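Local coordinates for putative cell surface protein, similar to internalin proteins (Listeria monocytogenes EGD-e, PDB 5KZS), which is of unknown function but belongs to the internalin-like leucine-rich-repeat proteins, relatives of which bind host cell proteins, at residues A[218-223]-A[236-241]; A[258-263]-A[333-338]; A[272-277]-A[318-323]. All coordinates share one frame; numbering follows the deposited sequence.

Overall arrangement
Contact 1 closes the leucine-rich-repeat sheet. Contacts 2 and 3 lie in the β-domain that follows it. Contact 2 is a fully buried apolar core contact. Contacts 1 and 3 are partly buried. Contact 1 has three backbone hydrogen bonds and one to a carboxylate, whereas contact 3 has one, from a backbone N-H to a side-chain amide oxygen. Contacts 1 and 3 touch each other: M273 and V275 pack on segment 236-241, so contact 3 sits at the junction between repeats and β-domain. Their centres are about 15 Å apart. Contacts 2 and 3 share a sheet, in which strands 331-339 and 312-320 are neighbours. Y333 and L262 of contact 2 both meet F320 of contact 3. Contacts 1 and 2 do not touch.

Contact 1 of 3, residues A[218-223]-A[236-241]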
# COMPACT_ATOMS: atom_id res chain seq x y z
N ASN A 218 -16.10 -0.24 -1.68
CA ASN A 218 -16.35 -0.09 -3.12
C ASN A 218 -15.21 -0.59 -3.99
O ASN A 218 -15.44 -0.89 -5.16
CB ASN A 218 -16.52 1.39 -3.47
CG ASN A 218 -17.73 2.02 -2.80
OD1 ASN A 218 -18.72 1.33 -2.51
ND2 ASN A 218 -17.65 3.33 -2.55
N ASN A 219 -14.00 -0.65 -3.44
CA ASN A 219 -12.80 -0.86 -4.23
C ASN A 219 -11.77 -1.62 -3.43
O ASN A 219 -11.21 -1.09 -2.47
CB ASN A 219 -12.25 0.50 -4.68
CG ASN A 219 -10.82 0.43 -5.25
OD1 ASN A 219 -10.08 1.42 -5.19
ND2 ASN A 219 -10.44 -0.72 -5.81
N LEU A 220 -11.51 -2.85 -3.85
CA LEU A 220 -10.49 -3.69 -3.25
C LEU A 220 -9.51 -4.04 -4.34
O LEU A 220 -9.75 -4.94 -5.15
CB LEU A 220 -11.12 -4.96 -2.66
CG LEU A 220 -10.20 -6.03 -2.06
CD1 LEU A 220 -9.18 -5.47 -1.08
CD2 LEU A 220 -11.02 -7.09 -1.35
N ASN A 221 -8.41 -3.32 -4.37
CA ASN A 221 -7.44 -3.54 -5.42
C ASN A 221 -6.57 -4.74 -5.07
O ASN A 221 -5.79 -4.68 -4.11
CB ASN A 221 -6.59 -2.29 -5.62
CG ASN A 221 -5.76 -2.35 -6.89
OD1 ASN A 221 -5.45 -3.44 -7.40
ND2 ASN A 221 -5.40 -1.18 -7.42
N LEU A 222 -6.70 -5.81 -5.85
CA LEU A 222 -5.88 -7.00 -5.67
C LEU A 222 -4.91 -7.29 -6.82
O LEU A 222 -4.30 -8.35 -6.85
CB LEU A 222 -6.79 -8.21 -5.45
CG LEU A 222 -7.76 -8.08 -4.28
CD1 LEU A 222 -8.59 -9.34 -4.15
CD2 LEU A 222 -7.03 -7.82 -2.98
N ASP A 223 -4.74 -6.33 -7.74
CA ASP A 223 -3.83 -6.47 -8.89
C ASP A 223 -2.44 -6.95 -8.46
O ASP A 223 -1.98 -6.60 -7.41
CB ASP A 223 -3.72 -5.12 -9.62
CG ASP A 223 -3.42 -5.25 -11.12
OD1 ASP A 223 -3.96 -6.17 -11.78
OD2 ASP A 223 -2.66 -4.40 -11.65
N ASN A 236 -17.91 -7.92 -5.66
CA ASN A 236 -18.29 -6.73 -6.48
C ASN A 236 -17.22 -5.63 -6.51
O ASN A 236 -16.99 -4.99 -7.53
CB ASN A 236 -19.59 -6.08 -5.96
CG ASN A 236 -20.75 -7.06 -5.86
OD1 ASN A 236 -21.04 -7.80 -6.80
ND2 ASN A 236 -21.42 -7.07 -4.72
N SER A 237 -16.58 -5.45 -5.36
CA SER A 237 -15.58 -4.43 -5.18
C SER A 237 -14.19 -4.77 -5.72
O SER A 237 -13.31 -3.92 -5.65
CB SER A 237 -15.46 -4.12 -3.69
OG SER A 237 -16.74 -3.85 -3.14
N ILE A 238 -13.97 -5.98 -6.24
CA ILE A 238 -12.61 -6.35 -6.65
C ILE A 238 -12.25 -5.76 -8.00
O ILE A 238 -13.10 -5.61 -8.88
CB ILE A 238 -12.38 -7.86 -6.62
CG1 ILE A 238 -12.39 -8.34 -5.17
CG2 ILE A 238 -11.04 -8.23 -7.26
CD1 ILE A 238 -12.54 -9.83 -4.98
N PHE A 239 -10.97 -5.38 -8.13
CA PHE A 239 -10.32 -5.08 -9.40
C PHE A 239 -9.08 -5.96 -9.52
O PHE A 239 -8.20 -5.91 -8.67
CB PHE A 239 -9.93 -3.60 -9.47
CG PHE A 239 -8.94 -3.27 -10.57
CD1 PHE A 239 -7.56 -3.37 -10.36
CD2 PHE A 239 -9.40 -2.83 -11.82
CE1 PHE A 239 -6.66 -3.06 -11.37
CE2 PHE A 239 -8.49 -2.52 -12.83
CZ PHE A 239 -7.13 -2.64 -12.61
N ILE A 240 -9.03 -6.76 -10.56
CA ILE A 240 -7.81 -7.48 -10.93
C ILE A 240 -7.73 -7.41 -12.44
O ILE A 240 -8.75 -7.59 -13.12
CB ILE A 240 -7.83 -8.96 -10.48
CG1 ILE A 240 -7.77 -9.05 -8.95
CG2 ILE A 240 -6.69 -9.76 -11.12
CD1 ILE A 240 -8.03 -10.42 -8.40
N GLU A 241 -6.54 -7.11 -12.93
CA GLU A 241 -6.19 -7.34 -14.32
C GLU A 241 -5.02 -8.29 -14.47
O GLU A 241 -4.96 -9.05 -15.43
CB GLU A 241 -5.90 -6.02 -15.03
CG GLU A 241 -7.17 -5.19 -15.20
CD GLU A 241 -7.04 -4.01 -16.17
OE1 GLU A 241 -6.05 -3.25 -16.09
OE2 GLU A 241 -7.96 -3.86 -16.99
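The parallel pairing of L220 with I238 and of N221 with F239 ends the leucine-rich-repeat sheet, in which strand 238-239 is an outermost strand. Three backbone bonds alternate across the pair. L220 N gives to S237 O at 2.8 Å, F239 N gives to L220 O at 3.2 Å, and L222 N gives to F239 O at 3.2 Å. On the interior side, L220, L222, I238 and I240 continue the hydrophobic core of the repeats. L222 turns CB against I240 CG1 at 3.7 Å, while its CD1 branch packs against the I238 side chain, crossing it obliquely. L222 O also accepts from N225 ND2 and from Q243 NE2.

The other side carries N221 and F239. Both hold CG anti to the backbone N, and the two side chains therefore run alongside each other. N221 OD1 sits at the edge of the F239 ring, near its plane, 3.6 Å from F239 CD1. The amide stands steeply against the ring. The same OD1 takes D223 N at 3.0 Å in an Asx turn, which helps to fix the rotation of the amide.

The D223 carboxylate meets the F239 ring obliquely, their planes 62° apart. Its OD1 accepts from both E241 N and N242 N, so two backbone N-H groups grip one oxygen and tie the end of 218-223 to these residues. The E241 carboxylate stays apart from it. The bond from E241 N to D223 OD1 measures 3.0 Å and comes in on the anti side, 34° out of the carboxylate plane.

Contact 2 of 3, residues A[258-263]-A[333-338]; sequences CTIQLP and YDWVLT
I260 CG1 and W335 CG both lie between their own backbone N and carbonyl carbon (chi1 57° and 73°), which lays I260 CG2 over one face of the W335 indole and brings I260 CD1 to its CZ3 side. CG2 is 4.0 Å from the centroid of the six-membered ring and shifted toward the rim. I260 CD1 touches W335 CZ3 at 3.8 Å. C258 lies beside the same indole. Its SG is 4.0 Å from W335 NE1, an oblique sulfur-aromatic contact, and 3.8 Å from L337 CD1. At the other end, L262 CD1 stands over the centre of the Y333 ring, 3.8 Å from the centroid and 5° off the normal.

The two strands are not paired neighbours. Segments 258-261 and 333-338 face each other across the core of the β-domain, their axes 10.5 Å apart at closest approach. This is consistent with the immunoglobulin-like domain that follows the repeats in internalins. The buried Y333 OH is satisfied by L227 O. Across the two segments the cohesion comes from dispersion and CH-pi contacts, so it depends on shape fit rather than on charge.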
# COMPACT_ATOMS: atom_id res chain seq x y z
N CYS A 258 -6.43 -33.16 -18.95
CA CYS A 258 -6.07 -32.57 -17.66
C CYS A 258 -7.07 -31.48 -17.28
O CYS A 258 -7.29 -30.55 -18.05
CB CYS A 258 -4.66 -31.98 -17.69
SG CYS A 258 -4.20 -31.22 -16.11
N THR A 259 -7.65 -31.60 -16.09
CA THR A 259 -8.57 -30.60 -15.58
C THR A 259 -7.97 -29.96 -14.33
O THR A 259 -7.43 -30.67 -13.46
CB THR A 259 -9.95 -31.22 -15.29
OG1 THR A 259 -10.47 -31.80 -16.49
CG2 THR A 259 -10.93 -30.16 -14.78
N ILE A 260 -8.06 -28.63 -14.24
CA ILE A 260 -7.60 -27.88 -13.07
C ILE A 260 -8.76 -27.07 -12.49
O ILE A 260 -9.71 -26.76 -13.21
CB ILE A 260 -6.40 -26.96 -13.39
CG1 ILE A 260 -6.73 -25.98 -14.52
CG2 ILE A 260 -5.19 -27.81 -13.76
CD1 ILE A 260 -5.75 -24.84 -14.65
N GLN A 261 -8.70 -26.78 -11.20
CA GLN A 261 -9.66 -25.89 -10.55
C GLN A 261 -9.05 -24.50 -10.52
O GLN A 261 -7.84 -24.36 -10.30
CB GLN A 261 -9.98 -26.36 -9.11
CG GLN A 261 -10.45 -27.82 -8.99
CD GLN A 261 -11.76 -28.10 -9.73
OE1 GLN A 261 -12.66 -27.24 -9.77
NE2 GLN A 261 -11.88 -29.29 -10.32
N LEU A 262 -9.86 -23.47 -10.78
CA LEU A 262 -9.37 -22.08 -10.80
C LEU A 262 -10.54 -21.10 -10.66
O LEU A 262 -10.93 -20.44 -11.63
CB LEU A 262 -8.59 -21.82 -12.10
CG LEU A 262 -7.83 -20.51 -12.24
CD1 LEU A 262 -6.86 -20.35 -11.07
CD2 LEU A 262 -7.10 -20.45 -13.57
N PRO A 263 -11.12 -21.02 -9.44
CA PRO A 263 -12.31 -20.19 -9.21
C PRO A 263 -12.18 -18.71 -9.59
O PRO A 263 -13.18 -18.08 -9.93
CB PRO A 263 -12.54 -20.32 -7.70
CG PRO A 263 -11.92 -21.64 -7.33
CD PRO A 263 -10.75 -21.81 -8.25
N TYR A 333 -1.22 -19.02 -14.44
CA TYR A 333 -1.14 -20.04 -13.41
C TYR A 333 -0.36 -21.20 -13.98
O TYR A 333 -0.69 -21.69 -15.05
CB TYR A 333 -2.54 -20.43 -12.93
CG TYR A 333 -3.19 -19.29 -12.22
CD1 TYR A 333 -2.98 -19.07 -10.87
CD2 TYR A 333 -3.96 -18.36 -12.92
CE1 TYR A 333 -3.54 -17.97 -10.22
CE2 TYR A 333 -4.53 -17.26 -12.29
CZ TYR A 333 -4.32 -17.06 -10.93
OH TYR A 333 -4.88 -15.97 -10.29
N ASP A 334 0.71 -21.60 -13.28
CA ASP A 334 1.59 -22.68 -13.73
C ASP A 334 1.43 -23.97 -12.90
O ASP A 334 0.97 -23.94 -11.75
CB ASP A 334 3.06 -22.22 -13.64
CG ASP A 334 3.31 -20.90 -14.34
OD1 ASP A 334 2.45 -20.44 -15.11
OD2 ASP A 334 4.39 -20.32 -14.11
N TRP A 335 1.82 -25.09 -13.50
CA TRP A 335 1.98 -26.34 -12.77
C TRP A 335 2.76 -27.35 -13.61
O TRP A 335 2.83 -27.22 -14.83
CB TRP A 335 0.64 -26.94 -12.33
CG TRP A 335 -0.16 -27.52 -13.43
CD1 TRP A 335 -0.27 -28.85 -13.74
CD2 TRP A 335 -0.97 -26.83 -14.37
NE1 TRP A 335 -1.09 -29.02 -14.81
CE2 TRP A 335 -1.54 -27.79 -15.22
CE3 TRP A 335 -1.27 -25.47 -14.58
CZ2 TRP A 335 -2.41 -27.45 -16.28
CZ3 TRP A 335 -2.13 -25.13 -15.64
CH2 TRP A 335 -2.68 -26.12 -16.47
N VAL A 336 3.35 -28.33 -12.93
CA VAL A 336 4.04 -29.44 -13.58
C VAL A 336 3.04 -30.58 -13.73
O VAL A 336 2.39 -30.97 -12.76
CB VAL A 336 5.26 -29.91 -12.76
CG1 VAL A 336 5.87 -31.18 -13.35
CG2 VAL A 336 6.30 -28.80 -12.66
N LEU A 337 2.92 -31.10 -14.96
CA LEU A 337 2.10 -32.28 -15.27
C LEU A 337 2.97 -33.45 -15.73
O LEU A 337 3.64 -33.36 -16.78
CB LEU A 337 1.10 -31.95 -16.38
CG LEU A 337 0.05 -33.02 -16.71
CD1 LEU A 337 -0.95 -33.13 -15.57
CD2 LEU A 337 -0.66 -32.67 -18.00
N THR A 338 2.95 -34.54 -14.96
CA THR A 338 3.68 -35.75 -15.31
C THR A 338 2.73 -36.70 -16.05
O THR A 338 1.64 -37.00 -15.56
CB THR A 338 4.28 -36.41 -14.07
OG1 THR A 338 5.22 -35.50 -13.48
CG2 THR A 338 4.98 -37.73 -14.41

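Contact 3 of 3, residues A[272-277]-A[318-323]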
# COMPACT_ATOMS: atom_id res chain seq x y z
N ASN A 272 -17.80 -9.26 -14.48
CA ASN A 272 -17.51 -8.52 -15.70
C ASN A 272 -16.18 -7.81 -15.59
O ASN A 272 -16.07 -6.63 -15.87
CB ASN A 272 -18.66 -7.56 -16.04
CG ASN A 272 -19.97 -8.30 -16.28
OD1 ASN A 272 -20.02 -9.23 -17.08
ND2 ASN A 272 -21.03 -7.88 -15.59
N MSE A 273 -15.17 -8.55 -15.17
CA MSE A 273 -13.83 -8.02 -14.95
C MSE A 273 -12.84 -8.75 -15.82
O MSE A 273 -11.63 -8.62 -15.64
CB MSE A 273 -13.59 -8.17 -13.44
CG MSE A 273 -12.32 -7.58 -12.81
SE MSE A 273 -12.11 -5.65 -13.10
CE MSE A 273 -13.97 -4.98 -12.99
N LEU A 274 -13.32 -9.52 -16.79
CA LEU A 274 -12.44 -10.11 -17.76
C LEU A 274 -12.45 -9.24 -19.00
O LEU A 274 -13.49 -9.07 -19.64
CB LEU A 274 -12.87 -11.54 -18.09
CG LEU A 274 -12.54 -12.59 -17.02
CD1 LEU A 274 -13.16 -13.92 -17.40
CD2 LEU A 274 -11.04 -12.77 -16.83
N VAL A 275 -11.29 -8.65 -19.31
CA VAL A 275 -11.12 -7.85 -20.54
C VAL A 275 -11.34 -8.74 -21.77
O VAL A 275 -11.96 -8.33 -22.74
CB VAL A 275 -9.73 -7.16 -20.63
CG1 VAL A 275 -9.47 -6.26 -19.42
CG2 VAL A 275 -8.58 -8.16 -20.82
N ASN A 276 -10.85 -9.97 -21.67
CA ASN A 276 -10.78 -10.92 -22.77
C ASN A 276 -11.06 -12.33 -22.19
O ASN A 276 -10.20 -12.91 -21.49
CB ASN A 276 -9.38 -10.78 -23.40
CG ASN A 276 -8.99 -11.96 -24.23
OD1 ASN A 276 -9.60 -12.23 -25.26
ND2 ASN A 276 -7.97 -12.69 -23.78
N PRO A 277 -12.28 -12.86 -22.43
CA PRO A 277 -12.67 -14.21 -21.96
C PRO A 277 -11.77 -15.40 -22.32
O PRO A 277 -11.84 -16.42 -21.63
CB PRO A 277 -14.06 -14.40 -22.57
CG PRO A 277 -14.62 -13.02 -22.63
CD PRO A 277 -13.46 -12.10 -22.89
N VAL A 318 -1.76 -21.89 -17.80
CA VAL A 318 -2.97 -21.32 -18.34
C VAL A 318 -2.70 -19.81 -18.34
O VAL A 318 -1.99 -19.32 -17.48
CB VAL A 318 -4.18 -21.75 -17.46
CG1 VAL A 318 -5.22 -20.65 -17.28
CG2 VAL A 318 -4.81 -23.01 -18.02
N GLN A 319 -3.23 -19.10 -19.34
CA GLN A 319 -3.15 -17.64 -19.43
C GLN A 319 -4.52 -17.09 -19.81
O GLN A 319 -5.19 -17.63 -20.67
CB GLN A 319 -2.16 -17.22 -20.50
CG GLN A 319 -0.73 -17.15 -20.03
CD GLN A 319 0.23 -16.83 -21.17
OE1 GLN A 319 -0.01 -15.93 -21.97
NE2 GLN A 319 1.32 -17.59 -21.24
N PHE A 320 -4.92 -16.00 -19.17
CA PHE A 320 -6.16 -15.33 -19.55
C PHE A 320 -6.11 -13.85 -19.19
O PHE A 320 -5.11 -13.35 -18.67
CB PHE A 320 -7.38 -16.04 -18.95
CG PHE A 320 -7.48 -15.96 -17.45
CD1 PHE A 320 -8.16 -14.92 -16.83
CD2 PHE A 320 -6.92 -16.97 -16.65
CE1 PHE A 320 -8.27 -14.85 -15.45
CE2 PHE A 320 -7.03 -16.91 -15.27
CZ PHE A 320 -7.70 -15.84 -14.67
N ASN A 321 -7.19 -13.15 -19.54
CA ASN A 321 -7.26 -11.71 -19.43
C ASN A 321 -6.12 -11.02 -20.18
O ASN A 321 -5.70 -9.94 -19.79
CB ASN A 321 -7.30 -11.31 -17.95
CG ASN A 321 -8.33 -10.24 -17.67
OD1 ASN A 321 -9.44 -10.29 -18.19
ND2 ASN A 321 -7.98 -9.28 -16.83
N ASP A 322 -5.64 -11.62 -21.27
CA ASP A 322 -4.58 -11.01 -22.07
C ASP A 322 -5.16 -9.91 -22.97
O ASP A 322 -6.08 -10.16 -23.76
CB ASP A 322 -3.85 -12.07 -22.91
CG ASP A 322 -3.14 -13.10 -22.05
OD1 ASP A 322 -2.47 -12.69 -21.08
OD2 ASP A 322 -3.26 -14.31 -22.33
N ALA A 323 -4.64 -8.70 -22.80
CA ALA A 323 -4.97 -7.55 -23.65
C ALA A 323 -3.73 -6.64 -23.74
O ALA A 323 -3.80 -5.45 -23.40
CB ALA A 323 -6.17 -6.80 -23.09
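N321 OD1 reaches the loop 272-277 and accepts from V275 N at 2.7 Å. The bond is bent, with an angle of 132° at the hydrogen, and the donor is tilted 24° from the carbonyl plane. The same oxygen is close to L274, 3.0 Å from CA and 3.2 Å from CD2, so it is tightly packed. L274 CG lies anti to the carbonyl carbon (chi1 -76°), which directs CD2 to the edge of the F320 ring. There L274 CD2 is 3.6 Å from F320 CD1 and near the ring plane. The two side chains cross at about a right angle. V275 CG2 packs on A323 CB at 3.6 Å, beyond the turn at N321. N276 ND2 comes to 3.2 Å from D322 O, but the angle is too poor for a hydrogen bond.

The loop follows helix 263-270, which ends in a Schellman motif with N272 as its C-prime residue. After it the chain runs as a loop to strand 279-283, and L274 packs back on the helix.

Y265 of that helix meets the F320 ring edge-to-face, and its OH is bonded to P277 O at the far end of the loop. N321 ND2 makes a weak hydrogen bond to E241 O, which ties the turn after strand 312-320 to E241.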